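Local coordinates for protein putative alpha-L-fucosidase (Bacteroides thetaiotaomicron VPI-5482, PDB 3GZA) that probably hydrolyses alpha-L-fucosidic bonds, releasing L-fucose from glycans, as a glycoside hydrolase of family 29, at residues 27-31 against 82-88; 76-80 against 110-114. All blocks are in the same frame, centred on the assembly; numbering follows the deposited sequence.

In the fold
Both contacts are buried in the barrel-like alpha-L-fucosidase domain and draw on one strand-loop-helix unit: strand 75-79 supplies one side of contact 2 and runs into the loop 82-88 of contact 1, and helix 110-121 closes the unit. The other half of contact 1, 27-31, follows the neighbouring strand 22-26. Contact 1 lies beyond the C-terminal ends of both strands, where loops carry histidines, an aspartate and ordered waters, with a sodium ion bound at one margin. Contact 2, about 12 Å away between centres, joins apolar side chains, helix against strand, without a polar bond between its segments. The two meet directly: Leu88 N lies 2.9 Å from Ala80 O, a probable hydrogen bond.

Contact 1 of 2, residues 27-31 against 82-88; sequences HYDLH and HETGFGL. With NA (sodium ion), chain G; EDO (1,2-ethanediol), chain D.
At the C-terminal ends of parallel strands 22-26 and 75-79 of the TIM-barrel-type domain, where such folds usually place their active site, the two following loops meet through Asp29 and Thr84. Thr84 OG1 donates to the syn lone pair of Asp29 OD1 at 2.7 Å, while Leu30 N reaches the same oxygen from the anti side, 25° out of the carboxylate plane. The threonine hydroxyl in turn accepts from Phe86 N, an ST turn that shapes the loop; chi1 of 70° sets it between its own backbone N and carbonyl carbon, from where it serves Asp29 and Phe86 N. An aspartate suits this spot because it offers two acceptor oxygens: OD2 accepts from two waters and, weakly, from Thr84 N. Water 3, one of the two, also lies 2.7 Å from His82 ND1 and hydrogen-bonds His31 NE2, joining three polar side chains. His31 also serves the metal site: its carbonyl O binds the sodium ion together with Asp34, Ile36 and waters, one of which, water 4, is hydrogen-bonded to His31 ND1. The edge of His27 points toward the face of His82 in an offset edge-to-face pair, planes at 79°, and His27 NE2 is hydrogen-bonded to an ethanediol, probably from the crystallisation liquor. Apolar packing completes the contact, where Leu30 CD2 rests over the centre of the Phe86 ring, 3.7 Å from its centroid.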
# COMPACT_ATOMS: atom_id res chain seq x y z
N HIS A 27 1.34 -17.48 -13.46
CA HIS A 27 0.54 -16.39 -12.93
C HIS A 27 0.08 -16.72 -11.51
O HIS A 27 -0.46 -17.81 -11.27
CB HIS A 27 -0.67 -16.11 -13.82
CG HIS A 27 -0.35 -15.43 -15.11
ND1 HIS A 27 0.23 -16.07 -16.19
CD2 HIS A 27 -0.53 -14.15 -15.49
CE1 HIS A 27 0.39 -15.20 -17.18
NE2 HIS A 27 -0.08 -14.03 -16.78
N TYR A 28 0.28 -15.79 -10.57
CA TYR A 28 -0.10 -15.99 -9.19
C TYR A 28 -0.34 -14.61 -8.60
O TYR A 28 0.49 -13.71 -8.78
CB TYR A 28 1.03 -16.74 -8.49
CG TYR A 28 0.67 -17.66 -7.35
CD1 TYR A 28 -0.33 -18.59 -7.52
CD2 TYR A 28 1.38 -17.64 -6.17
CE1 TYR A 28 -0.61 -19.50 -6.53
CE2 TYR A 28 1.10 -18.53 -5.17
CZ TYR A 28 0.14 -19.47 -5.38
OH TYR A 28 -0.14 -20.42 -4.43
N ASP A 29 -1.48 -14.41 -7.99
CA ASP A 29 -1.84 -13.16 -7.34
C ASP A 29 -2.90 -13.49 -6.31
O ASP A 29 -3.33 -14.63 -6.18
CB ASP A 29 -2.28 -12.14 -8.42
CG ASP A 29 -2.23 -10.68 -7.96
OD1 ASP A 29 -2.22 -10.39 -6.71
OD2 ASP A 29 -2.23 -9.81 -8.88
N LEU A 30 -3.33 -12.46 -5.55
CA LEU A 30 -4.19 -12.72 -4.38
C LEU A 30 -5.50 -13.42 -4.66
O LEU A 30 -5.99 -14.22 -3.83
CB LEU A 30 -4.47 -11.38 -3.67
CG LEU A 30 -3.24 -10.63 -3.14
CD1 LEU A 30 -3.64 -9.18 -2.77
CD2 LEU A 30 -2.57 -11.37 -1.95
N HIS A 31 -6.12 -13.14 -5.79
CA HIS A 31 -7.42 -13.67 -6.14
C HIS A 31 -7.39 -15.17 -6.43
O HIS A 31 -8.46 -15.77 -6.52
CB HIS A 31 -8.04 -12.91 -7.32
CG HIS A 31 -7.16 -12.83 -8.52
ND1 HIS A 31 -6.98 -13.90 -9.38
CD2 HIS A 31 -6.34 -11.85 -8.95
CE1 HIS A 31 -6.13 -13.54 -10.33
NE2 HIS A 31 -5.73 -12.30 -10.09
N HIS A 82 0.84 -8.27 -10.96
CA HIS A 82 -0.08 -8.47 -12.04
C HIS A 82 -1.04 -7.29 -12.05
O HIS A 82 -0.68 -6.23 -12.57
CB HIS A 82 -0.68 -9.87 -12.06
CG HIS A 82 -1.49 -10.15 -13.27
ND1 HIS A 82 -2.86 -10.10 -13.26
CD2 HIS A 82 -1.12 -10.44 -14.54
CE1 HIS A 82 -3.31 -10.37 -14.48
NE2 HIS A 82 -2.28 -10.55 -15.29
N GLU A 83 -2.26 -7.43 -11.49
CA GLU A 83 -3.24 -6.38 -11.50
C GLU A 83 -3.66 -5.85 -10.13
O GLU A 83 -4.15 -4.74 -10.05
CB GLU A 83 -4.52 -6.87 -12.19
CG GLU A 83 -4.36 -7.13 -13.70
CD GLU A 83 -5.47 -7.98 -14.29
OE1 GLU A 83 -6.20 -8.68 -13.53
OE2 GLU A 83 -5.57 -8.01 -15.52
N THR A 84 -3.47 -6.61 -9.06
CA THR A 84 -3.96 -6.14 -7.75
C THR A 84 -3.04 -5.09 -7.14
O THR A 84 -3.45 -4.37 -6.24
CB THR A 84 -4.11 -7.27 -6.72
OG1 THR A 84 -2.81 -7.76 -6.34
CG2 THR A 84 -5.02 -8.42 -7.25
N GLY A 85 -1.81 -5.08 -7.62
CA GLY A 85 -0.75 -4.29 -7.06
C GLY A 85 0.12 -5.06 -6.09
O GLY A 85 1.16 -4.51 -5.70
N PHE A 86 -0.26 -6.27 -5.68
CA PHE A 86 0.46 -7.02 -4.69
C PHE A 86 1.71 -7.58 -5.30
O PHE A 86 1.66 -8.13 -6.40
CB PHE A 86 -0.38 -8.18 -4.24
CG PHE A 86 0.17 -8.90 -3.03
CD1 PHE A 86 0.12 -8.31 -1.79
CD2 PHE A 86 0.69 -10.16 -3.16
CE1 PHE A 86 0.57 -8.94 -0.66
CE2 PHE A 86 1.17 -10.81 -2.03
CZ PHE A 86 1.11 -10.20 -0.78
N GLY A 87 2.80 -7.55 -4.56
CA GLY A 87 4.04 -8.06 -5.03
C GLY A 87 4.56 -9.30 -4.30
O GLY A 87 4.58 -9.35 -3.09
N LEU A 88 4.99 -10.30 -5.06
CA LEU A 88 5.45 -11.59 -4.53
C LEU A 88 6.93 -11.62 -4.13
O LEU A 88 7.60 -12.65 -4.27
CB LEU A 88 5.15 -12.71 -5.53
CG LEU A 88 3.68 -12.84 -5.95
CD1 LEU A 88 3.56 -14.10 -6.85
CD2 LEU A 88 2.77 -12.93 -4.74
NA NA G . -10.10 -16.73 -7.96
C1 EDO D . -1.19 -13.15 -19.69
O1 EDO D . -0.61 -12.23 -18.76
C2 EDO D . -0.14 -13.35 -20.73
O2 EDO D . -0.07 -12.18 -21.52
O HOH W 1 0.85 -10.99 -7.27
O HOH W 2 -0.33 -7.77 -8.38
O HOH W 3 -4.12 -10.13 -10.82
O HOH W 4 -8.38 -16.46 -9.70
O HOH W 5 -11.18 -14.48 -8.57
O HOH W 6 -9.08 -18.90 -7.82

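Contact 2 of 2, residues 76-80 against 110-114; sequences AVLTA and IVRDF
Phe114 lays its ring against Leu78, and this pair forms the middle of the interface between strand 76-79 and the first turn of helix 110-121. Leu78 CB stands over the centre of the ring, 3.7 Å from the centroid and only 10° off its normal, a CH-pi contact. The ring gets there because Phe114 CG is anti to the backbone N (chi1 -177°), which sends the side chain out from the helix to the strand. Its far end fits the shallow hollow over Ala76: CZ comes 3.7 Å from Ala76 CB, and CE2 meets Ala76 O at the ring edge, 3.4 Å away. The small alanine methyl suits a place against the end of so broad a ring, and the length of phenylalanine spans the distance from helix to strand. From the strand comes the answering bump, Leu78, whose CD2 enters a hollow on the helix bounded by Ile110 CG2 at 3.8 Å, Val111 CG2 at 4.1 Å and Phe114 CB. The branched Ile110 and Val111 each offer a methyl to that tip, and the Leu78 and Ile110 side chains cross at about a right angle. Further along, small Ala80 lets Val111 CG2 settle 4.0 Å from its CB; Ile127 and Leu169 also touch both residues. The axes of strand 76-79 and of the helical turn 110-114 run almost antiparallel, at 174°, and approach to 9.6 Å, close enough for these side chains to interlock. Together with parallel strand 124-129, which follows the helix and pairs with strand 75-79, this is the beta-alpha-beta crossover from which TIM barrels are built.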
# COMPACT_ATOMS: atom_id res chain seq x y z
N ALA A 76 11.53 -20.07 -17.38
CA ALA A 76 10.28 -20.01 -16.58
C ALA A 76 10.22 -18.59 -16.00
O ALA A 76 11.21 -18.06 -15.54
CB ALA A 76 10.26 -21.08 -15.45
N VAL A 77 9.03 -18.02 -16.06
CA VAL A 77 8.75 -16.64 -15.66
C VAL A 77 7.65 -16.62 -14.62
O VAL A 77 6.66 -17.33 -14.74
CB VAL A 77 8.32 -15.84 -16.92
CG1 VAL A 77 8.03 -14.36 -16.62
CG2 VAL A 77 9.37 -15.97 -18.06
N LEU A 78 7.79 -15.76 -13.61
CA LEU A 78 6.80 -15.56 -12.58
C LEU A 78 6.28 -14.15 -12.53
O LEU A 78 7.05 -13.22 -12.68
CB LEU A 78 7.44 -15.85 -11.20
CG LEU A 78 6.58 -15.58 -9.97
CD1 LEU A 78 5.27 -16.43 -9.94
CD2 LEU A 78 7.36 -15.77 -8.61
N THR A 79 4.97 -14.00 -12.38
CA THR A 79 4.35 -12.70 -12.19
C THR A 79 4.70 -12.15 -10.81
O THR A 79 4.09 -12.54 -9.80
CB THR A 79 2.83 -12.75 -12.35
OG1 THR A 79 2.31 -13.66 -11.38
CG2 THR A 79 2.40 -13.21 -13.74
N ALA A 80 5.68 -11.27 -10.73
CA ALA A 80 6.00 -10.59 -9.50
C ALA A 80 4.87 -9.69 -9.04
O ALA A 80 4.62 -9.57 -7.84
CB ALA A 80 7.29 -9.80 -9.64
N ILE A 110 8.65 -15.17 -2.83
CA ILE A 110 8.38 -16.21 -3.79
C ILE A 110 9.21 -16.00 -5.05
O ILE A 110 9.57 -16.97 -5.70
CB ILE A 110 6.89 -16.29 -4.10
CG1 ILE A 110 6.15 -16.70 -2.83
CG2 ILE A 110 6.58 -17.32 -5.25
CD1 ILE A 110 4.62 -16.65 -2.94
N VAL A 111 9.53 -14.74 -5.39
CA VAL A 111 10.43 -14.49 -6.52
C VAL A 111 11.79 -15.15 -6.23
O VAL A 111 12.39 -15.79 -7.11
CB VAL A 111 10.56 -12.98 -6.79
CG1 VAL A 111 11.63 -12.74 -7.88
CG2 VAL A 111 9.21 -12.38 -7.22
N ARG A 112 12.27 -15.03 -5.00
CA ARG A 112 13.54 -15.66 -4.64
C ARG A 112 13.46 -17.19 -4.71
O ARG A 112 14.32 -17.86 -5.27
CB ARG A 112 14.01 -15.22 -3.29
CG ARG A 112 15.42 -15.74 -3.07
CD ARG A 112 16.22 -15.05 -2.03
NE ARG A 112 16.20 -13.61 -2.12
CZ ARG A 112 16.89 -12.89 -3.02
NH1 ARG A 112 17.67 -13.47 -3.92
NH2 ARG A 112 16.81 -11.57 -2.99
N ASP A 113 12.42 -17.74 -4.09
CA ASP A 113 12.23 -19.19 -4.14
C ASP A 113 12.27 -19.62 -5.62
O ASP A 113 12.94 -20.58 -6.00
CB ASP A 113 10.86 -19.56 -3.59
CG ASP A 113 10.76 -19.56 -2.08
OD1 ASP A 113 11.60 -19.00 -1.36
OD2 ASP A 113 9.75 -20.14 -1.64
N PHE A 114 11.54 -18.89 -6.44
CA PHE A 114 11.37 -19.21 -7.86
C PHE A 114 12.62 -19.15 -8.68
O PHE A 114 12.94 -20.12 -9.40
CB PHE A 114 10.34 -18.24 -8.45
CG PHE A 114 10.01 -18.50 -9.88
CD1 PHE A 114 9.09 -19.45 -10.21
CD2 PHE A 114 10.60 -17.78 -10.90
CE1 PHE A 114 8.79 -19.72 -11.52
CE2 PHE A 114 10.25 -18.03 -12.24
CZ PHE A 114 9.37 -19.00 -12.54